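Afp3 (Serratia entomophila, PDB 6RBN) probably builds the helical contractile sheath around the inner tube of the anti-feeding prophage, a phage-tail-like injection system. Local coordinates at residues D[24-36]-D[152-165]. Numbering follows the deposited sequence.
Sequences ASATAVPLFVARF and EITLLASPDPDETY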
ATOM      1  N   ALA D  24     -16.752  33.682 -44.305  1.00 94.73           N
ATOM      2  CA  ALA D  24     -17.792  32.855 -43.710  1.00 94.73           C
ATOM      3  C   ALA D  24     -18.350  33.577 -42.495  1.00 94.73           C
ATOM      4  O   ALA D  24     -17.592  33.991 -41.613  1.00 94.73           O
ATOM      5  CB  ALA D  24     -17.249  31.480 -43.319  1.00 94.73           C
ATOM      6  N   SER D  25     -19.670  33.734 -42.455  1.00 95.00           N
ATOM      7  CA  SER D  25     -20.330  34.361 -41.323  1.00 95.00           C
ATOM      8  C   SER D  25     -21.726  33.777 -41.186  1.00 95.00           C
ATOM      9  O   SER D  25     -22.313  33.304 -42.160  1.00 95.00           O
ATOM     10  CB  SER D  25     -20.401  35.883 -41.480  1.00 95.00           C
ATOM     11  OG  SER D  25     -21.237  36.240 -42.565  1.00 95.00           O
ATOM     12  N   ALA D  26     -22.249  33.816 -39.963  1.00 90.98           N
ATOM     13  CA  ALA D  26     -23.571  33.289 -39.677  1.00 90.98           C
ATOM     14  C   ALA D  26     -24.541  34.334 -39.155  1.00 90.98           C
ATOM     15  O   ALA D  26     -25.727  34.024 -38.991  1.00 90.98           O
ATOM     16  CB  ALA D  26     -23.483  32.141 -38.661  1.00 90.98           C
ATOM     17  N   THR D  27     -24.083  35.554 -38.887  1.00 87.24           N
ATOM     18  CA  THR D  27     -24.932  36.594 -38.335  1.00 87.24           C
ATOM     19  C   THR D  27     -25.296  37.675 -39.340  1.00 87.24           C
ATOM     20  O   THR D  27     -26.150  38.512 -39.037  1.00 87.24           O
ATOM     21  CB  THR D  27     -24.249  37.245 -37.128  1.00 87.24           C
ATOM     22  OG1 THR D  27     -23.016  37.839 -37.544  1.00 87.24           O
ATOM     23  CG2 THR D  27     -23.963  36.210 -36.060  1.00 87.24           C
ATOM     24  N   ALA D  28     -24.675  37.682 -40.518  1.00 84.69           N
ATOM     25  CA  ALA D  28     -24.963  38.678 -41.551  1.00 84.69           C
ATOM     26  C   ALA D  28     -25.130  37.930 -42.870  1.00 84.69           C
ATOM     27  O   ALA D  28     -24.163  37.732 -43.609  1.00 84.69           O
ATOM     28  CB  ALA D  28     -23.865  39.726 -41.630  1.00 84.69           C
ATOM     29  N   VAL D  29     -26.356  37.509 -43.153  1.00 81.57           N
ATOM     30  CA  VAL D  29     -26.708  36.861 -44.407  1.00 81.57           C
ATOM     31  C   VAL D  29     -27.809  37.683 -45.066  1.00 81.57           C
ATOM     32  O   VAL D  29     -28.974  37.614 -44.668  1.00 81.57           O
ATOM     33  CB  VAL D  29     -27.156  35.403 -44.187  1.00 81.57           C
ATOM     34  CG1 VAL D  29     -27.516  34.755 -45.505  1.00 81.57           C
ATOM     35  CG2 VAL D  29     -26.078  34.602 -43.482  1.00 81.57           C
ATOM     36  N   PRO D  30     -27.478  38.488 -46.069  1.00 78.69           N
ATOM     37  CA  PRO D  30     -28.444  39.428 -46.634  1.00 78.69           C
ATOM     38  C   PRO D  30     -29.248  38.852 -47.798  1.00 78.69           C
ATOM     39  O   PRO D  30     -28.965  37.773 -48.315  1.00 78.69           O
ATOM     40  CB  PRO D  30     -27.549  40.575 -47.116  1.00 78.69           C
ATOM     41  CG  PRO D  30     -26.281  39.910 -47.452  1.00 78.69           C
ATOM     42  CD  PRO D  30     -26.103  38.794 -46.491  1.00 78.69           C
ATOM     43  N   LEU D  31     -30.266  39.617 -48.205  1.00 80.12           N
ATOM     44  CA  LEU D  31     -31.142  39.276 -49.330  1.00 80.12           C
ATOM     45  C   LEU D  31     -31.235  40.490 -50.253  1.00 80.12           C
ATOM     46  O   LEU D  31     -32.122  41.337 -50.110  1.00 80.12           O
ATOM     47  CB  LEU D  31     -32.518  38.838 -48.845  1.00 80.12           C
ATOM     48  CG  LEU D  31     -33.533  38.474 -49.936  1.00 80.12           C
ATOM     49  CD1 LEU D  31     -33.104  37.272 -50.727  1.00 80.12           C
ATOM     50  CD2 LEU D  31     -34.896  38.281 -49.349  1.00 80.12           C
ATOM     51  N   PHE D  32     -30.339  40.572 -51.225  1.00 80.38           N
ATOM     52  CA  PHE D  32     -30.299  41.736 -52.098  1.00 80.38           C
ATOM     53  C   PHE D  32     -31.426  41.657 -53.121  1.00 80.38           C
ATOM     54  O   PHE D  32     -31.438  40.767 -53.975  1.00 80.38           O
ATOM     55  CB  PHE D  32     -28.947  41.837 -52.790  1.00 80.38           C
ATOM     56  CG  PHE D  32     -27.807  42.023 -51.846  1.00 80.38           C
ATOM     57  CD1 PHE D  32     -27.609  43.233 -51.212  1.00 80.38           C
ATOM     58  CD2 PHE D  32     -26.922  40.995 -51.603  1.00 80.38           C
ATOM     59  CE1 PHE D  32     -26.566  43.410 -50.342  1.00 80.38           C
ATOM     60  CE2 PHE D  32     -25.872  41.174 -50.743  1.00 80.38           C
ATOM     61  CZ  PHE D  32     -25.698  42.380 -50.109  1.00 80.38           C
ATOM     62  N   VAL D  33     -32.368  42.587 -53.029  1.00 83.18           N
ATOM     63  CA  VAL D  33     -33.471  42.696 -53.976  1.00 83.18           C
ATOM     64  C   VAL D  33     -33.085  43.787 -54.965  1.00 83.18           C
ATOM     65  O   VAL D  33     -33.142  44.979 -54.652  1.00 83.18           O
ATOM     66  CB  VAL D  33     -34.794  43.006 -53.274  1.00 83.18           C
ATOM     67  CG1 VAL D  33     -35.905  43.169 -54.290  1.00 83.18           C
ATOM     68  CG2 VAL D  33     -35.134  41.913 -52.286  1.00 83.18           C
ATOM     69  N   ALA D  34     -32.677  43.385 -56.165  1.00 85.53           N
ATOM     70  CA  ALA D  34     -32.267  44.333 -57.190  1.00 85.53           C
ATOM     71  C   ALA D  34     -32.594  43.744 -58.556  1.00 85.53           C
ATOM     72  O   ALA D  34     -33.235  42.695 -58.662  1.00 85.53           O
ATOM     73  CB  ALA D  34     -30.782  44.677 -57.047  1.00 85.53           C
ATOM     74  N   ARG D  35     -32.145  44.424 -59.608  1.00 89.33           N
ATOM     75  CA  ARG D  35     -32.450  44.022 -60.981  1.00 89.33           C
ATOM     76  C   ARG D  35     -31.364  43.081 -61.498  1.00 89.33           C
ATOM     77  O   ARG D  35     -30.528  43.428 -62.332  1.00 89.33           O
ATOM     78  CB  ARG D  35     -32.588  45.247 -61.875  1.00 89.33           C
ATOM     79  CG  ARG D  35     -33.776  46.127 -61.565  1.00 89.33           C
ATOM     80  CD  ARG D  35     -33.856  47.277 -62.553  1.00 89.33           C
ATOM     81  NE  ARG D  35     -35.031  48.117 -62.342  1.00 89.33           N
ATOM     82  CZ  ARG D  35     -35.047  49.202 -61.576  1.00 89.33           C
ATOM     83  NH1 ARG D  35     -33.947  49.586 -60.946  1.00 89.33           N
ATOM     84  NH2 ARG D  35     -36.162  49.905 -61.444  1.00 89.33           N
ATOM     85  N   PHE D  36     -31.392  41.858 -60.983  1.00 87.04           N
ATOM     86  CA  PHE D  36     -30.465  40.829 -61.425  1.00 87.04           C
ATOM     87  C   PHE D  36     -31.043  40.111 -62.633  1.00 87.04           C
ATOM     88  O   PHE D  36     -32.227  39.763 -62.656  1.00 87.04           O
ATOM     89  CB  PHE D  36     -30.182  39.830 -60.305  1.00 87.04           C
ATOM     90  CG  PHE D  36     -29.517  40.437 -59.111  1.00 87.04           C
ATOM     91  CD1 PHE D  36     -28.178  40.770 -59.144  1.00 87.04           C
ATOM     92  CD2 PHE D  36     -30.233  40.667 -57.950  1.00 87.04           C
ATOM     93  CE1 PHE D  36     -27.565  41.334 -58.048  1.00 87.04           C
ATOM     94  CE2 PHE D  36     -29.625  41.225 -56.849  1.00 87.04           C
ATOM     95  CZ  PHE D  36     -28.289  41.560 -56.898  1.00 87.04           C
ATOM     96  N   GLU D 152     -32.291  31.285 -43.123  1.00 91.09           N
ATOM     97  CA  GLU D 152     -31.130  31.974 -42.571  1.00 91.09           C
ATOM     98  C   GLU D 152     -30.934  33.416 -43.047  1.00 91.09           C
ATOM     99  O   GLU D 152     -29.818  33.926 -42.980  1.00 91.09           O
ATOM    100  CB  GLU D 152     -29.869  31.156 -42.846  1.00 91.09           C
ATOM    101  CG  GLU D 152     -29.579  30.934 -44.315  1.00 91.09           C
ATOM    102  CD  GLU D 152     -28.330  30.109 -44.548  1.00 91.09           C
ATOM    103  OE1 GLU D 152     -27.697  29.692 -43.558  1.00 91.09           O
ATOM    104  OE2 GLU D 152     -27.984  29.879 -45.728  1.00 91.09           O
ATOM    105  N   ILE D 153     -31.977  34.114 -43.495  1.00 83.08           N
ATOM    106  CA  ILE D 153     -31.809  35.531 -43.826  1.00 83.08           C
ATOM    107  C   ILE D 153     -31.808  36.362 -42.549  1.00 83.08           C
ATOM    108  O   ILE D 153     -32.697  36.223 -41.699  1.00 83.08           O
ATOM    109  CB  ILE D 153     -32.893  36.003 -44.809  1.00 83.08           C
ATOM    110  CG1 ILE D 153     -32.605  35.512 -46.224  1.00 83.08           C
ATOM    111  CG2 ILE D 153     -33.037  37.515 -44.819  1.00 83.08           C
ATOM    112  CD1 ILE D 153     -33.330  34.284 -46.597  1.00 83.08           C
ATOM    113  N   THR D 154     -30.799  37.224 -42.400  1.00 80.38           N
ATOM    114  CA  THR D 154     -30.712  38.158 -41.282  1.00 80.38           C
ATOM    115  C   THR D 154     -30.859  39.612 -41.707  1.00 80.38           C
ATOM    116  O   THR D 154     -31.572  40.374 -41.053  1.00 80.38           O
ATOM    117  CB  THR D 154     -29.381  37.972 -40.541  1.00 80.38           C
ATOM    118  OG1 THR D 154     -28.297  38.253 -41.432  1.00 80.38           O
ATOM    119  CG2 THR D 154     -29.248  36.554 -40.038  1.00 80.38           C
ATOM    120  N   LEU D 155     -30.196  40.021 -42.783  1.00 78.30           N
ATOM    121  CA  LEU D 155     -30.249  41.384 -43.294  1.00 78.30           C
ATOM    122  C   LEU D 155     -31.090  41.430 -44.563  1.00 78.30           C
ATOM    123  O   LEU D 155     -31.257  40.420 -45.248  1.00 78.30           O
ATOM    124  CB  LEU D 155     -28.841  41.899 -43.585  1.00 78.30           C
ATOM    125  CG  LEU D 155     -27.884  42.014 -42.401  1.00 78.30           C
ATOM    126  CD1 LEU D 155     -26.494  42.333 -42.894  1.00 78.30           C
ATOM    127  CD2 LEU D 155     -28.360  43.072 -41.432  1.00 78.30           C
ATOM    128  N   LEU D 156     -31.655  42.601 -44.864  1.00 79.40           N
ATOM    129  CA  LEU D 156     -32.413  42.761 -46.104  1.00 79.40           C
ATOM    130  C   LEU D 156     -31.653  43.552 -47.154  1.00 79.40           C
ATOM    131  O   LEU D 156     -31.135  42.951 -48.094  1.00 79.40           O
ATOM    132  CB  LEU D 156     -33.769  43.384 -45.780  1.00 79.40           C
ATOM    133  CG  LEU D 156     -34.601  42.482 -44.860  1.00 79.40           C
ATOM    134  CD1 LEU D 156     -35.883  43.160 -44.412  1.00 79.40           C
ATOM    135  CD2 LEU D 156     -34.907  41.156 -45.528  1.00 79.40           C
ATOM    136  N   ALA D 157     -31.474  44.870 -46.980  1.00 81.51           N
ATOM    137  CA  ALA D 157     -30.521  45.716 -47.725  1.00 81.51           C
ATOM    138  C   ALA D 157     -30.667  45.642 -49.254  1.00 81.51           C
ATOM    139  O   ALA D 157     -29.818  45.086 -49.937  1.00 81.51           O
ATOM    140  CB  ALA D 157     -29.082  45.370 -47.329  1.00 81.51           C
ATOM    141  N   SER D 158     -31.761  46.193 -49.785  1.00 84.89           N
ATOM    142  CA  SER D 158     -31.980  46.178 -51.243  1.00 84.89           C
ATOM    143  C   SER D 158     -31.124  47.229 -51.954  1.00 84.89           C
ATOM    144  O   SER D 158     -31.338  48.429 -51.742  1.00 84.89           O
ATOM    145  CB  SER D 158     -33.443  46.419 -51.566  1.00 84.89           C
ATOM    146  OG  SER D 158     -33.815  47.750 -51.262  1.00 84.89           O
ATOM    147  N   PRO D 159     -30.162  46.829 -52.822  1.00 84.15           N
ATOM    148  CA  PRO D 159     -29.173  47.760 -53.423  1.00 84.15           C
ATOM    149  C   PRO D 159     -29.545  48.329 -54.791  1.00 84.15           C
ATOM    150  O   PRO D 159     -28.936  48.011 -55.823  1.00 84.15           O
ATOM    151  CB  PRO D 159     -27.928  46.878 -53.508  1.00 84.15           C
ATOM    152  CG  PRO D 159     -28.495  45.527 -53.834  1.00 84.15           C
ATOM    153  CD  PRO D 159     -29.833  45.431 -53.141  1.00 84.15           C
ATOM    154  N   ASP D 160     -30.526  49.224 -54.845  1.00 89.58           N
ATOM    155  CA  ASP D 160     -30.929  49.692 -56.165  1.00 89.58           C
ATOM    156  C   ASP D 160     -30.901  51.213 -56.233  1.00 89.58           C
ATOM    157  O   ASP D 160     -31.335  51.883 -55.290  1.00 89.58           O
ATOM    158  CB  ASP D 160     -32.325  49.175 -56.505  1.00 89.58           C
ATOM    159  CG  ASP D 160     -32.686  49.383 -57.955  1.00 89.58           C
ATOM    160  OD1 ASP D 160     -32.145  48.656 -58.812  1.00 89.58           O
ATOM    161  OD2 ASP D 160     -33.510  50.273 -58.241  1.00 89.58           O
ATOM    162  N   PRO D 161     -30.395  51.791 -57.328  1.00 90.61           N
ATOM    163  CA  PRO D 161     -30.264  53.256 -57.383  1.00 90.61           C
ATOM    164  C   PRO D 161     -31.572  53.997 -57.596  1.00 90.61           C
ATOM    165  O   PRO D 161     -31.612  55.208 -57.353  1.00 90.61           O
ATOM    166  CB  PRO D 161     -29.311  53.475 -58.562  1.00 90.61           C
ATOM    167  CG  PRO D 161     -29.512  52.291 -59.419  1.00 90.61           C
ATOM    168  CD  PRO D 161     -29.763  51.148 -58.490  1.00 90.61           C
ATOM    169  N   ASP D 162     -32.631  53.330 -58.048  1.00 93.72           N
ATOM    170  CA  ASP D 162     -33.910  54.004 -58.232  1.00 93.72           C
ATOM    171  C   ASP D 162     -34.558  54.264 -56.877  1.00 93.72           C
ATOM    172  O   ASP D 162     -34.398  53.486 -55.934  1.00 93.72           O
ATOM    173  CB  ASP D 162     -34.829  53.162 -59.115  1.00 93.72           C
ATOM    174  CG  ASP D 162     -36.030  53.935 -59.634  1.00 93.72           C
ATOM    175  OD1 ASP D 162     -36.154  55.144 -59.347  1.00 93.72           O
ATOM    176  OD2 ASP D 162     -36.864  53.323 -60.331  1.00 93.72           O
ATOM    177  N   GLU D 163     -35.298  55.369 -56.786  1.00 94.81           N
ATOM    178  CA  GLU D 163     -35.877  55.769 -55.508  1.00 94.81           C
ATOM    179  C   GLU D 163     -37.238  55.121 -55.285  1.00 94.81           C
ATOM    180  O   GLU D 163     -37.527  54.649 -54.182  1.00 94.81           O
ATOM    181  CB  GLU D 163     -35.990  57.292 -55.449  1.00 94.81           C
ATOM    182  CG  GLU D 163     -36.243  57.876 -54.065  1.00 94.81           C
ATOM    183  CD  GLU D 163     -37.712  57.981 -53.704  1.00 94.81           C
ATOM    184  OE1 GLU D 163     -38.546  58.102 -54.626  1.00 94.81           O
ATOM    185  OE2 GLU D 163     -38.031  57.951 -52.497  1.00 94.81           O
ATOM    186  N   THR D 164     -38.089  55.101 -56.310  1.00 93.71           N
ATOM    187  CA  THR D 164     -39.405  54.492 -56.183  1.00 93.71           C
ATOM    188  C   THR D 164     -39.350  52.971 -56.199  1.00 93.71           C
ATOM    189  O   THR D 164     -40.327  52.327 -55.805  1.00 93.71           O
ATOM    190  CB  THR D 164     -40.321  54.975 -57.305  1.00 93.71           C
ATOM    191  OG1 THR D 164     -39.759  54.612 -58.570  1.00 93.71           O
ATOM    192  CG2 THR D 164     -40.485  56.483 -57.242  1.00 93.71           C
ATOM    193  N   TYR D 165     -38.239  52.393 -56.658  1.00 91.00           N
ATOM    194  CA  TYR D 165     -38.063  50.948 -56.593  1.00 91.00           C
ATOM    195  C   TYR D 165     -37.899  50.488 -55.151  1.00 91.00           C
ATOM    196  O   TYR D 165     -38.475  49.475 -54.747  1.00 91.00           O
ATOM    197  CB  TYR D 165     -36.845  50.548 -57.421  1.00 91.00           C
ATOM    198  CG  TYR D 165     -36.602  49.063 -57.584  1.00 91.00           C
ATOM    199  CD1 TYR D 165     -37.228  48.343 -58.588  1.00 91.00           C
ATOM    200  CD2 TYR D 165     -35.750  48.385 -56.731  1.00 91.00           C
ATOM    201  CE1 TYR D 165     -36.995  46.990 -58.743  1.00 91.00           C
ATOM    202  CE2 TYR D 165     -35.512  47.041 -56.874  1.00 91.00           C
ATOM    203  CZ  TYR D 165     -36.137  46.349 -57.878  1.00 91.00           C
ATOM    204  OH  TYR D 165     -35.894  45.005 -58.009  1.00 91.00           O
TER
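Arg35 lies between Asp160, Asp162 and Tyr165 at one end of this buried contact. Its chain, extended from CG to NE, brings Arg35 NH1 to 2.8 Å from Asp160 OD2, a salt bridge whose hydrogen bond is weak; the guanidinium and carboxylate planes stand 51° apart. Asp162 OD2 comes in at the guanidinium edge, nearly coplanar, but only as a long salt bridge to NH2. Tyr165 CD1 sits over one guanidinium face, 3.4 Å from Arg35 NH2, in an off-centre cation-pi contact. Asp160 OD2 also receives the backbone N of Asp162, closing an Asx turn that holds both acids beside the arginine; this cluster would probably favour their charged forms.

Further in, the Phe32 side chain crosses Pro159 at about a right angle, Phe32 CD1 lying 3.6 Å from Pro159 CG, while Ala34 CB packs against the same CG. Pro30 CB meets Leu155 CB, and Leu155 CD1 reaches Ala28 CB.

At the far end Thr154 bridges two backbone groups. With OG1 set between the backbone N and the carbonyl carbon (chi1 62°), on a CB that already points at 24-36, the hydroxyl accepts a nearly straight bond from Val29 N (Thr154 OG1 to N 2.7 Å) and donates to Thr27 O from above the carbonyl plane. Val29 O in turn takes both Thr154 N (2.9 Å) and Leu155 N. Across the contact, the bonds of Leu31 N to Leu155 O and Leu156 O are both weak.

Loop 153-158 thus runs parallel beside strand 31-34, an outermost strand of the chain's small mixed sheet, whose other side pairs in parallel with strand 127-130. Phe32 meets Tyr118 of helix 111-120 edge-to-face. Tyr165, in the first turn of helix 163-172, has its OH bonded to Leu131 O, and Val33 and Ser158 both rest on Val169 of that helix.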